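Long-range contacts in alkaline phosphatase (Antarctic bacterium, PDB 2W5W), which probably hydrolyses phosphate monoesters as a metal-dependent alkaline phosphatase, with two zinc ions and one magnesium ion as its usual cofactors: residues G126-S131 against I251-S256; L40-A45 against N275-A280. The protein carries 1 engineered substitution. All coordinates share one frame; numbering follows the deposited sequence.

Both contacts are buried in the core, and both belong to the large central sheet, in which strands 249-255 and 36-42 are neighbours: the backbone N of I41 lies 2.9 Å from the O of S253. Contact 1 lies within that sheet and pairs two parallel strands through backbone hydrogen bonds, with serine and threonine gathering where the strands end. Contact 2 differs in kind: a helix packs on the sheet, chiefly through one phenylalanine, with no hydrogen bond between its segments. The two meet again at a zinc ion, which takes one carboxylate from each, E254 from contact 1 and D43 from contact 2.

Contact 1 (G126-S131 against I251-S256); sequences GVVATS and IMSEGS. With ZN (zinc ion), chain H.
Two neighbouring parallel strands of the central sheet, 126-129 and 251-255, meet here and run out at the metal site. M252 takes the O of G126 through its N and gives its own O to the N of V128 (2.9 Å); the N of E254 then reaches the O of V128. On the face shared by V127 and M252, the methionine chain bends about its CB-CG and CG-SD bonds and lays CE against CG1 of V127 at 3.9 Å, a flexible thioether fitted to a branched neighbour. V128 and S253 share the other face, where the small S253 turns its OG to T235 of helix 230-242. As in the alkaline phosphatase fold, the metal ligands sit at the carboxyl ends of the parallel strands: E254, its CG anti to the backbone N (chi1 -170°), extends to bind zinc through OE2 at 2.0 Å. S256 suits the place beside the corner at T130 and S131, because one small hydroxyl serves three groups. Its OG accepts the N of T130 (3.0 Å) and, weakly, the N of S131, while donating to OE1 of E254 at 2.6 Å from above the carboxylate plane. A zinc-bound water donates to that same OE1.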
loop_
_atom_site.group_PDB
_atom_site.type_symbol
_atom_site.label_atom_id
_atom_site.label_comp_id
_atom_site.label_asym_id
_atom_site.label_seq_id
_atom_site.Cartn_x
_atom_site.Cartn_y
_atom_site.Cartn_z
ATOM N N GLY B 126 4.913 16.524 22.605
ATOM C CA GLY B 126 6.309 16.406 22.225
ATOM C C GLY B 126 6.515 16.139 20.746
ATOM O O GLY B 126 5.632 15.585 20.082
ATOM N N VAL B 127 7.682 16.538 20.239
ATOM C CA VAL B 127 8.068 16.328 18.842
ATOM C C VAL B 127 9.523 15.869 18.790
ATOM O O VAL B 127 10.390 16.469 19.419
ATOM C CB VAL B 127 7.892 17.642 18.026
ATOM C CG1 VAL B 127 8.550 17.537 16.664
ATOM C CG2 VAL B 127 6.411 17.996 17.894
ATOM N N VAL B 128 9.781 14.801 18.040
ATOM C CA VAL B 128 11.115 14.231 17.894
ATOM C C VAL B 128 11.371 14.099 16.404
ATOM O O VAL B 128 10.450 13.760 15.657
ATOM C CB VAL B 128 11.189 12.829 18.554
ATOM C CG1 VAL B 128 12.528 12.157 18.277
ATOM C CG2 VAL B 128 10.965 12.942 20.059
ATOM N N ALA B 129 12.599 14.376 15.962
ATOM C CA ALA B 129 12.943 14.247 14.545
ATOM C C ALA B 129 14.423 13.926 14.370
ATOM O O ALA B 129 15.234 14.272 15.227
ATOM C CB ALA B 129 12.602 15.539 13.791
ATOM N N THR B 130 14.778 13.288 13.254
ATOM C CA THR B 130 16.198 13.041 12.960
ATOM C C THR B 130 16.768 14.116 12.036
ATOM O O THR B 130 17.974 14.167 11.777
ATOM C CB THR B 130 16.437 11.651 12.380
ATOM O OG1 THR B 130 15.763 11.547 11.119
ATOM C CG2 THR B 130 15.902 10.581 13.339
ATOM N N SER B 131 15.893 14.990 11.553
ATOM C CA SER B 131 16.324 16.214 10.877
ATOM C C SER B 131 16.562 17.314 11.908
ATOM O O SER B 131 16.476 17.096 13.113
ATOM C CB SER B 131 15.219 16.689 9.925
ATOM O OG SER B 131 14.042 16.988 10.665
ATOM N N ILE B 251 2.501 12.728 20.983
ATOM C CA ILE B 251 3.877 12.790 20.480
ATOM C C ILE B 251 3.878 12.595 18.974
ATOM O O ILE B 251 3.147 11.747 18.462
ATOM C CB ILE B 251 4.741 11.664 21.111
ATOM C CG1 ILE B 251 4.965 11.926 22.593
ATOM C CG2 ILE B 251 6.074 11.500 20.382
ATOM C CD1 ILE B 251 5.647 10.745 23.288
ATOM N N MET B 252 4.659 13.402 18.262
ATOM C CA MET B 252 4.932 13.137 16.847
ATOM C C MET B 252 6.418 12.853 16.774
ATOM O O MET B 252 7.228 13.671 17.188
ATOM C CB MET B 252 4.565 14.334 15.961
ATOM C CG MET B 252 4.668 14.065 14.446
ATOM S SD MET B 252 6.334 13.851 13.782
ATOM C CE MET B 252 6.917 15.564 13.752
ATOM N N SER B 253 6.773 11.673 16.274
ATOM C CA SER B 253 8.166 11.316 16.101
ATOM C C SER B 253 8.399 10.991 14.621
ATOM O O SER B 253 7.627 10.248 14.011
ATOM C CB SER B 253 8.536 10.139 17.021
ATOM O OG SER B 253 9.816 9.630 16.711
ATOM N N GLU B 254 9.448 11.570 14.045
ATOM C CA GLU B 254 9.685 11.454 12.608
ATOM C C GLU B 254 10.983 10.738 12.228
ATOM O O GLU B 254 12.064 11.098 12.706
ATOM C CB GLU B 254 9.700 12.847 11.954
ATOM C CG GLU B 254 9.691 12.777 10.420
ATOM C CD GLU B 254 10.272 14.012 9.768
ATOM O OE1 GLU B 254 10.896 14.828 10.479
ATOM O OE2 GLU B 254 10.120 14.169 8.536
ATOM N N GLY B 255 10.863 9.752 11.338
ATOM C CA GLY B 255 12.009 9.175 10.654
ATOM C C GLY B 255 12.281 10.054 9.444
ATOM O O GLY B 255 11.807 9.788 8.325
ATOM N N SER B 256 13.036 11.125 9.680
ATOM C CA SER B 256 13.149 12.231 8.737
ATOM C C SER B 256 13.978 11.924 7.496
ATOM O O SER B 256 13.727 12.482 6.424
ATOM C CB SER B 256 13.786 13.446 9.438
ATOM O OG SER B 256 13.175 13.697 10.697
HETATM ZN ZN ZN H . 10.394 15.539 7.105
HETATM O O HOH W 1 11.427 16.897 8.484
HETATM O O HOH W 2 12.224 14.908 6.389
HETATM O O HOH W 3 10.696 17.289 5.843
#

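Contact 2 (L40-A45 against N275-A280); sequences LISDGA and NDFDDA. With ZN (zinc ion), chain H; ZN (zinc ion), chain G.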
loop_
_atom_site.group_PDB
_atom_site.type_symbol
_atom_site.label_atom_id
_atom_site.label_comp_id
_atom_site.label_asym_id
_atom_site.label_seq_id
_atom_site.Cartn_x
_atom_site.Cartn_y
_atom_site.Cartn_z
ATOM N N LEU B 40 3.756 8.505 14.366
ATOM C CA LEU B 40 5.095 8.327 13.801
ATOM C C LEU B 40 5.012 8.560 12.302
ATOM O O LEU B 40 4.198 7.951 11.618
ATOM C CB LEU B 40 5.616 6.914 14.089
ATOM C CG LEU B 40 5.668 6.574 15.576
ATOM C CD1 LEU B 40 5.841 5.086 15.791
ATOM C CD2 LEU B 40 6.785 7.330 16.224
ATOM N N ILE B 41 5.850 9.457 11.802
ATOM C CA ILE B 41 5.856 9.808 10.396
ATOM C C ILE B 41 7.183 9.420 9.759
ATOM O O ILE B 41 8.250 9.877 10.175
ATOM C CB ILE B 41 5.649 11.325 10.207
ATOM C CG1 ILE B 41 4.318 11.765 10.828
ATOM C CG2 ILE B 41 5.727 11.690 8.737
ATOM C CD1 ILE B 41 4.070 13.272 10.705
ATOM N N SER B 42 7.103 8.586 8.730
ATOM C CA SER B 42 8.266 8.228 7.942
ATOM C C SER B 42 8.271 9.113 6.707
ATOM O O SER B 42 7.490 8.892 5.779
ATOM C CB SER B 42 8.189 6.758 7.530
ATOM O OG SER B 42 6.882 6.403 7.063
ATOM N N ASP B 43 9.155 10.103 6.684
ATOM C CA ASP B 43 9.163 11.060 5.581
ATOM C C ASP B 43 9.627 10.362 4.302
ATOM O O ASP B 43 10.730 9.828 4.247
ATOM C CB ASP B 43 10.051 12.276 5.900
ATOM C CG ASP B 43 9.714 13.473 5.025
ATOM O OD1 ASP B 43 9.677 13.308 3.792
ATOM O OD2 ASP B 43 9.454 14.561 5.563
ATOM N N GLY B 44 8.775 10.353 3.280
ATOM C CA GLY B 44 9.180 9.837 1.982
ATOM C C GLY B 44 9.038 8.334 1.813
ATOM O O GLY B 44 9.484 7.771 0.803
ATOM N N ALA B 45 8.387 7.669 2.762
ATOM C CA ALA B 45 8.229 6.216 2.641
ATOM C C ALA B 45 6.898 5.775 2.032
ATOM O O ALA B 45 5.846 5.812 2.692
ATOM C CB ALA B 45 8.442 5.522 3.991
ATOM N N ASN B 275 14.812 1.081 8.420
ATOM C CA ASN B 275 14.999 0.045 9.429
ATOM C C ASN B 275 15.014 0.668 10.830
ATOM O O ASN B 275 14.420 0.125 11.765
ATOM C CB ASN B 275 16.291 -0.754 9.187
ATOM C CG ASN B 275 16.146 -1.806 8.088
ATOM O OD1 ASN B 275 15.049 -2.065 7.595
ATOM N ND2 ASN B 275 17.265 -2.418 7.704
ATOM N N ASP B 276 15.704 1.801 10.976
ATOM C CA ASP B 276 15.706 2.531 12.239
ATOM C C ASP B 276 14.287 3.016 12.601
ATOM O O ASP B 276 13.875 2.955 13.761
ATOM C CB ASP B 276 16.638 3.754 12.162
ATOM C CG ASP B 276 16.621 4.560 13.447
ATOM O OD1 ASP B 276 16.935 3.966 14.500
ATOM O OD2 ASP B 276 16.279 5.766 13.411
ATOM N N PHE B 277 13.547 3.515 11.610
ATOM C CA PHE B 277 12.163 3.931 11.844
ATOM C C PHE B 277 11.327 2.753 12.353
ATOM O O PHE B 277 10.552 2.892 13.304
ATOM C CB PHE B 277 11.555 4.546 10.572
ATOM C CG PHE B 277 10.153 5.049 10.755
ATOM C CD1 PHE B 277 9.911 6.243 11.444
ATOM C CD2 PHE B 277 9.075 4.325 10.260
ATOM C CE1 PHE B 277 8.609 6.716 11.635
ATOM C CE2 PHE B 277 7.764 4.783 10.437
ATOM C CZ PHE B 277 7.527 5.983 11.123
ATOM N N ASP B 278 11.506 1.582 11.747
ATOM C CA ASP B 278 10.775 0.401 12.214
ATOM C C ASP B 278 11.114 0.034 13.668
ATOM O O ASP B 278 10.255 -0.450 14.402
ATOM C CB ASP B 278 10.982 -0.808 11.299
ATOM C CG ASP B 278 10.138 -1.998 11.730
ATOM O OD1 ASP B 278 8.909 -1.974 11.495
ATOM O OD2 ASP B 278 10.696 -2.939 12.330
ATOM N N ASP B 279 12.352 0.269 14.095
ATOM C CA ASP B 279 12.689 0.108 15.517
ATOM C C ASP B 279 11.849 1.034 16.412
ATOM O O ASP B 279 11.352 0.621 17.475
ATOM C CB ASP B 279 14.177 0.378 15.762
ATOM C CG ASP B 279 15.076 -0.765 15.291
ATOM O OD1 ASP B 279 14.565 -1.848 14.927
ATOM O OD2 ASP B 279 16.309 -0.571 15.283
ATOM N N ALA B 280 11.706 2.289 15.983
ATOM C CA ALA B 280 10.904 3.267 16.697
ATOM C C ALA B 280 9.450 2.833 16.792
ATOM O O ALA B 280 8.799 3.055 17.815
ATOM C CB ALA B 280 11.008 4.663 16.041
HETATM ZN ZN ZN H . 10.394 15.539 7.105
HETATM ZN ZN ZN G . 8.427 14.655 2.975
HETATM O O HOH W 2 12.224 14.908 6.389
HETATM O O HOH W 1 11.427 16.897 8.484
HETATM O O HOH W 3 10.696 17.289 5.843
#
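F277 of helix 275-280 presses its ring onto S42 of strand 40-42, whose CB stands over one face in a CH-pi contact, 3.7 Å from the ring centroid and 17° off the normal. The far end of the ring reaches back along the strand: CZ comes within 3.6 Å of CB of L40, and CE1 lies 3.5 Å from the O of I41. Holding CG anti to the backbone N (chi1 -178°) carries the ring away from the helix and onto the strand. A serine suits the place beneath it, since its short side chain lets the ring come close over CB while OG is hydrogen-bonded to S300. Were F277 cut back to an alanine, a gap would probably open between helix and strand, and the CB atoms of S42 and L40 would lose their aromatic cover. L40 also sends CD1 to 4.1 Å from the backbone O of A280, a looser contact; the CB of A280 points toward the strand and meets helix 230-242. S42 to A45 form a type II beta turn, in which G44 adopts a positive phi (85°) that would jam a side chain against the preceding carbonyl. Here D43 points its carboxylate away from the helix and bridges two zinc ions, OD2 mainly binding one zinc, OD1 the other at 2.0 Å; T137 and E254 join it at the first, D301 and H302 at the second. Strand 36-42 lies between strands 249-255 and 294-299, with helix 267-291 running nearly antiparallel to it here, while I258 of helix 258-263 touches both S42 and F277.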